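Long-range contacts in Obg-like ATPase 1 (Schizosaccharomyces pombe, PDB 1NI3), which hydrolyses ATP and, less efficiently, GTP, and negatively regulates the G2/M transition of the cell cycle: residues I228-L239 / T261-R272; I323-A332 / K373-S381. All coordinates share one frame; numbering follows the deposited sequence.

Contact 1: residues I228-L239 / T261-R272; sequences IYLVNMSERDFL and TLIPMSVAFEER
Tyr229 and Val231 pair with the chain from Thr261 to Met265 in a parallel register, their strand axes inclined at 23°. Tyr229 N gives its hydrogen to Thr261 O and Tyr229 O takes one from Ile263 N (2.8 Å); further along, Met265 N donates to Val231 O at 2.9 Å and Met233 N to Met265 O at 2.9 Å. The middle bond, Val231 N to Ile263 O, is bent, with an N-H...O angle of 135°. At the C-terminal end of the strands Asn232, its CG anti to the backbone N (chi1 -178°), brings OD1 to Val267 N (2.7 Å), while its ND2 donates to Val31 O in the predicted ATP-binding loop, so both ends of the amide are used. Ser266 OG N-caps its helix by accepting from Phe269 N (3.1 Å) and donates weakly to Met233 O. Ser234 caps the other helix through Asp237 N. Apolar groups fill the flanks: Phe238 CE2 lies 3.6 Å from Phe269 CD2, the rings meeting obliquely, and Met233 CE touches Pro264 CB. The Glu235-Arg272 pair is modelled too close and stays doubtful. Residues 232-235, Asn-Met-Ser-Glu, correspond to the G4 position in YchF proteins and probably help to recognise the base, consistent with the predicted ATP-binding role of Met233. The bonds of its amide imply that Asn232 ties this segment to both helix 267-273 and the loop at Val31.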
# COMPACT_ATOMS: atom_id res chain seq x y z
N ILE A 228 5.65 5.12 0.87
CA ILE A 228 6.56 4.31 1.66
C ILE A 228 7.92 4.37 1.00
O ILE A 228 8.09 3.89 -0.13
CB ILE A 228 6.07 2.85 1.72
CG1 ILE A 228 4.69 2.77 2.37
CG2 ILE A 228 7.09 2.01 2.46
CD1 ILE A 228 3.99 1.42 2.21
N TYR A 229 8.90 4.94 1.70
CA TYR A 229 10.25 5.06 1.15
C TYR A 229 11.14 3.83 1.27
O TYR A 229 11.38 3.32 2.36
CB TYR A 229 10.99 6.23 1.80
CG TYR A 229 10.38 7.57 1.47
CD1 TYR A 229 9.49 8.18 2.34
CD2 TYR A 229 10.67 8.20 0.26
CE1 TYR A 229 8.90 9.40 2.02
CE2 TYR A 229 10.08 9.41 -0.07
CZ TYR A 229 9.20 10.01 0.81
OH TYR A 229 8.62 11.22 0.48
N LEU A 230 11.63 3.37 0.13
CA LEU A 230 12.52 2.23 0.11
C LEU A 230 13.92 2.72 -0.25
O LEU A 230 14.21 2.96 -1.43
CB LEU A 230 12.05 1.19 -0.91
CG LEU A 230 10.67 0.58 -0.71
CD1 LEU A 230 10.44 -0.48 -1.79
CD2 LEU A 230 10.55 -0.05 0.67
N VAL A 231 14.78 2.90 0.76
CA VAL A 231 16.15 3.37 0.53
C VAL A 231 17.02 2.21 0.06
O VAL A 231 17.53 1.45 0.87
CB VAL A 231 16.80 3.93 1.81
CG1 VAL A 231 18.20 4.45 1.48
CG2 VAL A 231 15.97 5.05 2.39
N ASN A 232 17.20 2.10 -1.26
CA ASN A 232 17.99 1.03 -1.85
C ASN A 232 19.49 1.30 -1.79
O ASN A 232 19.96 2.25 -2.39
CB ASN A 232 17.56 0.81 -3.31
CG ASN A 232 18.31 -0.32 -3.96
OD1 ASN A 232 18.59 -1.33 -3.33
ND2 ASN A 232 18.61 -0.17 -5.25
N MSE A 233 20.22 0.46 -1.07
CA MSE A 233 21.67 0.59 -0.96
C MSE A 233 22.33 -0.75 -1.33
O MSE A 233 21.63 -1.74 -1.56
CB MSE A 233 22.02 0.96 0.46
CG MSE A 233 21.65 -0.10 1.45
SE MSE A 233 21.90 0.60 3.25
CE MSE A 233 20.48 0.03 4.24
N SER A 234 23.66 -0.79 -1.36
CA SER A 234 24.42 -1.99 -1.72
C SER A 234 24.35 -3.11 -0.67
O SER A 234 24.22 -2.84 0.53
CB SER A 234 25.88 -1.65 -1.93
OG SER A 234 26.48 -1.12 -0.77
N GLU A 235 24.45 -4.36 -1.13
CA GLU A 235 24.40 -5.48 -0.21
C GLU A 235 25.37 -5.20 0.92
O GLU A 235 25.02 -5.34 2.09
CB GLU A 235 24.77 -6.79 -0.90
CG GLU A 235 24.33 -7.99 -0.08
CD GLU A 235 24.76 -9.32 -0.66
OE1 GLU A 235 24.67 -9.49 -1.90
OE2 GLU A 235 25.19 -10.21 0.11
N ARG A 236 26.57 -4.79 0.55
CA ARG A 236 27.63 -4.47 1.51
C ARG A 236 27.09 -3.47 2.56
O ARG A 236 27.12 -3.76 3.75
CB ARG A 236 28.83 -3.88 0.75
CG ARG A 236 30.06 -3.58 1.58
CD ARG A 236 31.08 -2.78 0.77
NE ARG A 236 32.20 -2.34 1.60
CZ ARG A 236 33.05 -3.17 2.19
NH1 ARG A 236 32.91 -4.49 2.03
NH2 ARG A 236 34.02 -2.70 2.96
N ASP A 237 26.60 -2.32 2.13
CA ASP A 237 26.08 -1.37 3.11
C ASP A 237 24.95 -1.94 3.95
O ASP A 237 24.89 -1.71 5.16
CB ASP A 237 25.58 -0.10 2.44
CG ASP A 237 26.69 0.84 2.09
OD1 ASP A 237 27.53 1.11 2.98
OD2 ASP A 237 26.71 1.33 0.95
N PHE A 238 24.05 -2.68 3.31
CA PHE A 238 22.91 -3.27 4.00
C PHE A 238 23.30 -4.35 5.00
O PHE A 238 22.67 -4.48 6.05
CB PHE A 238 21.92 -3.88 2.99
CG PHE A 238 20.74 -4.57 3.62
CD1 PHE A 238 19.85 -3.86 4.43
CD2 PHE A 238 20.52 -5.94 3.43
CE1 PHE A 238 18.75 -4.49 5.03
CE2 PHE A 238 19.42 -6.58 4.03
CZ PHE A 238 18.55 -5.85 4.83
N LEU A 239 24.34 -5.12 4.70
CA LEU A 239 24.77 -6.17 5.60
C LEU A 239 25.59 -5.64 6.77
O LEU A 239 26.00 -6.40 7.64
CB LEU A 239 25.56 -7.24 4.85
CG LEU A 239 24.77 -8.15 3.91
CD1 LEU A 239 25.68 -9.23 3.32
CD2 LEU A 239 23.63 -8.79 4.69
N THR A 261 6.93 5.92 6.42
CA THR A 261 7.84 4.83 6.72
C THR A 261 9.08 4.86 5.87
O THR A 261 9.03 5.12 4.67
CB THR A 261 7.19 3.48 6.49
OG1 THR A 261 5.92 3.45 7.15
CG2 THR A 261 8.08 2.37 7.01
N LEU A 262 10.21 4.55 6.50
CA LEU A 262 11.48 4.53 5.81
C LEU A 262 12.12 3.15 6.01
O LEU A 262 12.56 2.80 7.10
CB LEU A 262 12.36 5.64 6.39
CG LEU A 262 13.60 6.07 5.62
CD1 LEU A 262 14.23 7.26 6.30
CD2 LEU A 262 14.57 4.92 5.56
N ILE A 263 12.17 2.38 4.93
CA ILE A 263 12.71 1.02 4.95
C ILE A 263 14.05 0.86 4.22
O ILE A 263 14.07 0.72 3.00
CB ILE A 263 11.71 0.02 4.31
CG1 ILE A 263 10.39 0.03 5.08
CG2 ILE A 263 12.32 -1.36 4.26
CD1 ILE A 263 9.37 -1.00 4.58
N PRO A 264 15.18 0.86 4.95
CA PRO A 264 16.48 0.71 4.29
C PRO A 264 16.56 -0.71 3.77
O PRO A 264 16.32 -1.67 4.51
CB PRO A 264 17.46 0.96 5.42
CG PRO A 264 16.76 0.37 6.59
CD PRO A 264 15.35 0.91 6.42
N MSE A 265 16.91 -0.85 2.50
CA MSE A 265 16.97 -2.16 1.86
C MSE A 265 18.13 -2.26 0.88
O MSE A 265 18.95 -1.36 0.77
CB MSE A 265 15.70 -2.36 1.07
CG MSE A 265 15.66 -1.46 -0.14
SE MSE A 265 14.35 -2.16 -1.37
CE MSE A 265 15.24 -3.87 -1.67
N SER A 266 18.15 -3.36 0.13
CA SER A 266 19.17 -3.60 -0.87
C SER A 266 18.63 -4.53 -1.97
O SER A 266 18.69 -5.75 -1.85
CB SER A 266 20.41 -4.22 -0.23
OG SER A 266 21.28 -4.76 -1.23
N VAL A 267 18.07 -3.93 -3.02
CA VAL A 267 17.51 -4.67 -4.14
C VAL A 267 18.48 -5.74 -4.64
O VAL A 267 18.07 -6.81 -5.12
CB VAL A 267 17.22 -3.74 -5.32
CG1 VAL A 267 16.72 -4.54 -6.52
CG2 VAL A 267 16.19 -2.70 -4.90
N ALA A 268 19.77 -5.43 -4.52
CA ALA A 268 20.84 -6.33 -4.94
C ALA A 268 20.79 -7.58 -4.11
O ALA A 268 20.88 -8.69 -4.63
CB ALA A 268 22.18 -5.62 -4.74
N PHE A 269 20.66 -7.38 -2.80
CA PHE A 269 20.62 -8.48 -1.84
C PHE A 269 19.33 -9.26 -1.96
O PHE A 269 19.35 -10.49 -1.97
CB PHE A 269 20.71 -7.96 -0.41
CG PHE A 269 20.61 -9.05 0.62
CD1 PHE A 269 21.60 -10.02 0.70
CD2 PHE A 269 19.52 -9.14 1.47
CE1 PHE A 269 21.48 -11.09 1.59
CE2 PHE A 269 19.39 -10.21 2.36
CZ PHE A 269 20.38 -11.18 2.43
N GLU A 270 18.21 -8.54 -2.01
CA GLU A 270 16.92 -9.21 -2.11
C GLU A 270 17.00 -10.13 -3.31
O GLU A 270 16.73 -11.33 -3.21
CB GLU A 270 15.79 -8.19 -2.30
CG GLU A 270 15.47 -7.33 -1.07
CD GLU A 270 15.07 -8.15 0.15
OE1 GLU A 270 14.29 -9.12 0.01
OE2 GLU A 270 15.53 -7.80 1.26
N GLU A 271 17.42 -9.57 -4.44
CA GLU A 271 17.55 -10.35 -5.67
C GLU A 271 18.33 -11.63 -5.42
O GLU A 271 17.83 -12.73 -5.68
CB GLU A 271 18.25 -9.52 -6.75
CG GLU A 271 18.56 -10.29 -8.03
CD GLU A 271 17.33 -10.90 -8.66
OE1 GLU A 271 16.45 -10.13 -9.10
OE2 GLU A 271 17.23 -12.15 -8.72
N ARG A 272 19.54 -11.50 -4.91
CA ARG A 272 20.38 -12.68 -4.66
C ARG A 272 19.71 -13.71 -3.77
O ARG A 272 19.93 -14.91 -3.94
CB ARG A 272 21.75 -12.30 -4.05
CG ARG A 272 22.73 -13.48 -4.10
CD ARG A 272 24.18 -13.12 -3.73
NE ARG A 272 24.49 -13.40 -2.33
CZ ARG A 272 24.15 -12.61 -1.33
NH1 ARG A 272 23.51 -11.49 -1.59
NH2 ARG A 272 24.44 -12.94 -0.07

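Contact 2: residues I323-A332 / K373-S381; sequences IRKGTKAPQA and KGKEYVMES
Lys328 and Val378 form a single backbone bridge, their CA atoms 4.0 Å apart, flanked by bonds from Met379 N to Thr327 O (2.9 Å) and from Ala329 N to Tyr377 O (2.6 Å). Met379, a selenomethionine, carries the apolar part. Bends at chi2 (-66°) and chi3 (-90°) fold its chain over the start of helix 329-336: CB meets Ile323 CD1 at 3.5 Å, CG meets Ala332 CB at 3.5 Å, and SE rests 3.7 Å from Ala329 CA. Ala329 CB also reaches the edge of the Tyr377 ring, near its plane, while Pro330 lays CG and CD against the backbone of Lys375. Lys328 passes obliquely across Val378, its CG 3.4 Å from Val378 CG1, and its NZ ends in a salt bridge with Glu376 OE1 at 3.3 Å, whose hydrogen bond is weak. Tyr310 and Trp387 close further round Met379. Of the two backbone bonds, that of Ala329 N is close to straight, with an N-H...O angle of 162° and the donor almost in line with the carbonyl bond. A water sits between Thr327 O and Met379 O, beside the bridge. Upstream, a type I turn from Arg324 to Thr327 leads the chain out of its strand, and within it Arg324 O is gripped by two bonds, from Thr327 N and Thr327 OG1. The start of the helix packed against the loop after strand 372-374 is consistent with the beta-grasp (ubiquitin-like) fold expected of the TGS domain, in which both segments lie.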
# COMPACT_ATOMS: atom_id res chain seq x y z
N ILE A 323 -10.09 -7.29 3.51
CA ILE A 323 -11.22 -6.39 3.71
C ILE A 323 -10.74 -5.06 4.30
O ILE A 323 -9.60 -4.96 4.76
CB ILE A 323 -12.31 -7.02 4.63
CG1 ILE A 323 -11.70 -7.38 5.98
CG2 ILE A 323 -12.92 -8.24 3.97
CD1 ILE A 323 -12.69 -7.27 7.12
N ARG A 324 -11.59 -4.04 4.28
CA ARG A 324 -11.19 -2.75 4.82
C ARG A 324 -11.32 -2.68 6.33
O ARG A 324 -12.29 -3.19 6.91
CB ARG A 324 -11.98 -1.61 4.17
CG ARG A 324 -11.44 -1.21 2.82
CD ARG A 324 -10.10 -0.53 2.95
NE ARG A 324 -10.23 0.91 3.19
CZ ARG A 324 -10.53 1.79 2.23
NH1 ARG A 324 -10.72 1.38 0.97
NH2 ARG A 324 -10.63 3.08 2.52
N LYS A 325 -10.34 -2.03 6.95
CA LYS A 325 -10.26 -1.88 8.40
C LYS A 325 -11.59 -1.76 9.14
O LYS A 325 -11.69 -2.18 10.29
CB LYS A 325 -9.40 -0.66 8.75
CG LYS A 325 -8.12 -0.99 9.52
CD LYS A 325 -8.19 -0.56 10.99
CE LYS A 325 -9.17 -1.39 11.82
NZ LYS A 325 -9.36 -0.87 13.22
N GLY A 326 -12.61 -1.20 8.51
CA GLY A 326 -13.87 -1.09 9.24
C GLY A 326 -15.05 -1.78 8.60
O GLY A 326 -16.19 -1.42 8.85
N THR A 327 -14.77 -2.79 7.80
CA THR A 327 -15.82 -3.50 7.10
C THR A 327 -16.70 -4.32 8.04
O THR A 327 -16.23 -4.88 9.03
CB THR A 327 -15.24 -4.41 6.03
OG1 THR A 327 -14.38 -3.64 5.19
CG2 THR A 327 -16.35 -5.01 5.19
N LYS A 328 -17.98 -4.38 7.70
CA LYS A 328 -18.92 -5.13 8.51
C LYS A 328 -19.29 -6.47 7.88
O LYS A 328 -19.40 -6.61 6.66
CB LYS A 328 -20.16 -4.28 8.78
CG LYS A 328 -19.99 -3.30 9.95
CD LYS A 328 -21.23 -2.43 10.20
CE LYS A 328 -21.42 -1.38 9.11
NZ LYS A 328 -22.64 -0.54 9.31
N ALA A 329 -19.46 -7.46 8.76
CA ALA A 329 -19.80 -8.83 8.40
C ALA A 329 -20.50 -9.04 7.05
O ALA A 329 -19.98 -9.74 6.19
CB ALA A 329 -20.61 -9.45 9.52
N PRO A 330 -21.68 -8.43 6.85
CA PRO A 330 -22.35 -8.65 5.56
C PRO A 330 -21.42 -8.39 4.38
O PRO A 330 -21.20 -9.27 3.55
CB PRO A 330 -23.52 -7.67 5.61
CG PRO A 330 -23.85 -7.62 7.08
CD PRO A 330 -22.47 -7.53 7.71
N GLN A 331 -20.86 -7.18 4.31
CA GLN A 331 -19.95 -6.82 3.23
C GLN A 331 -18.80 -7.81 3.15
O GLN A 331 -18.48 -8.31 2.07
CB GLN A 331 -19.40 -5.41 3.44
CG GLN A 331 -20.46 -4.32 3.44
CD GLN A 331 -21.31 -4.36 4.70
OE1 GLN A 331 -22.51 -4.11 4.65
NE2 GLN A 331 -20.69 -4.65 5.84
N ALA A 332 -18.19 -8.09 4.29
CA ALA A 332 -17.07 -9.03 4.36
C ALA A 332 -17.44 -10.33 3.67
O ALA A 332 -16.67 -10.87 2.88
CB ALA A 332 -16.73 -9.31 5.81
N LYS A 373 -22.46 -13.47 14.87
CA LYS A 373 -22.67 -12.06 14.61
C LYS A 373 -23.68 -11.75 13.53
O LYS A 373 -23.92 -12.57 12.63
CB LYS A 373 -21.34 -11.37 14.30
CG LYS A 373 -20.60 -10.93 15.55
CD LYS A 373 -19.97 -12.10 16.29
CE LYS A 373 -19.72 -11.74 17.74
NZ LYS A 373 -19.17 -10.36 17.87
N GLY A 374 -24.27 -10.57 13.63
CA GLY A 374 -25.28 -10.13 12.68
C GLY A 374 -24.81 -9.04 11.73
O GLY A 374 -23.62 -8.86 11.50
N LYS A 375 -25.76 -8.29 11.18
CA LYS A 375 -25.42 -7.23 10.23
C LYS A 375 -24.58 -6.10 10.81
O LYS A 375 -23.74 -5.55 10.12
CB LYS A 375 -26.70 -6.67 9.61
CG LYS A 375 -27.41 -7.68 8.71
CD LYS A 375 -28.74 -7.15 8.17
CE LYS A 375 -29.85 -7.20 9.21
NZ LYS A 375 -31.17 -6.79 8.66
N GLU A 376 -24.79 -5.76 12.08
CA GLU A 376 -24.02 -4.68 12.67
C GLU A 376 -22.75 -5.14 13.36
O GLU A 376 -22.53 -4.82 14.53
CB GLU A 376 -24.88 -3.88 13.66
CG GLU A 376 -26.06 -3.18 13.01
CD GLU A 376 -25.69 -2.49 11.72
OE1 GLU A 376 -24.61 -1.87 11.65
OE2 GLU A 376 -26.50 -2.55 10.76
N TYR A 377 -21.92 -5.88 12.65
CA TYR A 377 -20.67 -6.36 13.22
C TYR A 377 -19.48 -6.03 12.33
O TYR A 377 -19.42 -6.44 11.18
CB TYR A 377 -20.70 -7.88 13.42
CG TYR A 377 -19.36 -8.43 13.90
CD1 TYR A 377 -18.91 -8.18 15.19
CD2 TYR A 377 -18.53 -9.16 13.03
CE1 TYR A 377 -17.67 -8.64 15.62
CE2 TYR A 377 -17.28 -9.62 13.46
CZ TYR A 377 -16.85 -9.35 14.76
OH TYR A 377 -15.61 -9.77 15.19
N VAL A 378 -18.54 -5.27 12.89
CA VAL A 378 -17.34 -4.93 12.16
C VAL A 378 -16.35 -6.06 12.39
O VAL A 378 -16.01 -6.37 13.54
CB VAL A 378 -16.72 -3.59 12.64
CG1 VAL A 378 -17.55 -2.43 12.13
CG2 VAL A 378 -16.65 -3.57 14.15
N MSE A 379 -15.91 -6.68 11.30
CA MSE A 379 -14.97 -7.79 11.36
C MSE A 379 -13.73 -7.42 12.16
O MSE A 379 -13.37 -6.24 12.28
CB MSE A 379 -14.56 -8.21 9.95
CG MSE A 379 -15.71 -8.58 9.04
SE MSE A 379 -16.64 -10.18 9.64
CE MSE A 379 -15.62 -11.54 8.70
N GLU A 380 -13.08 -8.43 12.71
CA GLU A 380 -11.88 -8.19 13.48
C GLU A 380 -10.73 -8.94 12.81
O GLU A 380 -10.86 -10.11 12.44
CB GLU A 380 -12.08 -8.65 14.92
CG GLU A 380 -13.18 -7.86 15.63
CD GLU A 380 -13.48 -8.36 17.02
OE1 GLU A 380 -12.54 -8.46 17.84
OE2 GLU A 380 -14.66 -8.66 17.30
N SER A 381 -9.63 -8.24 12.62
CA SER A 381 -8.45 -8.79 11.97
C SER A 381 -8.15 -10.17 12.50
O SER A 381 -7.97 -10.36 13.70
CB SER A 381 -7.25 -7.88 12.20
OG SER A 381 -6.15 -8.30 11.43
O HOH W 1 -13.42 -4.78 9.84

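Overall arrangement
From the N terminus, the chain first builds strand 22-27, then the loop at 30-35 and the strands 81-90 and 118-124 before reaching contact 1. There strand 227-232 pairs with 118-124 on one side and with 262-265 on the other, and contact 1 closes a loop of 21 residues carrying helix 246-254, a beta-alpha-beta crossover of the G domain. Contact 2 opens only afterwards: its loop of 40 residues, holding strand 346-350 and several helices, brings residues 373-381 back to the end of strand 317-324 and helix 329-336. The two loops therefore follow in series. Their centres lie about 37 Å apart, yet strand 317-324 pairs with 81-90, so one mixed sheet links both regions.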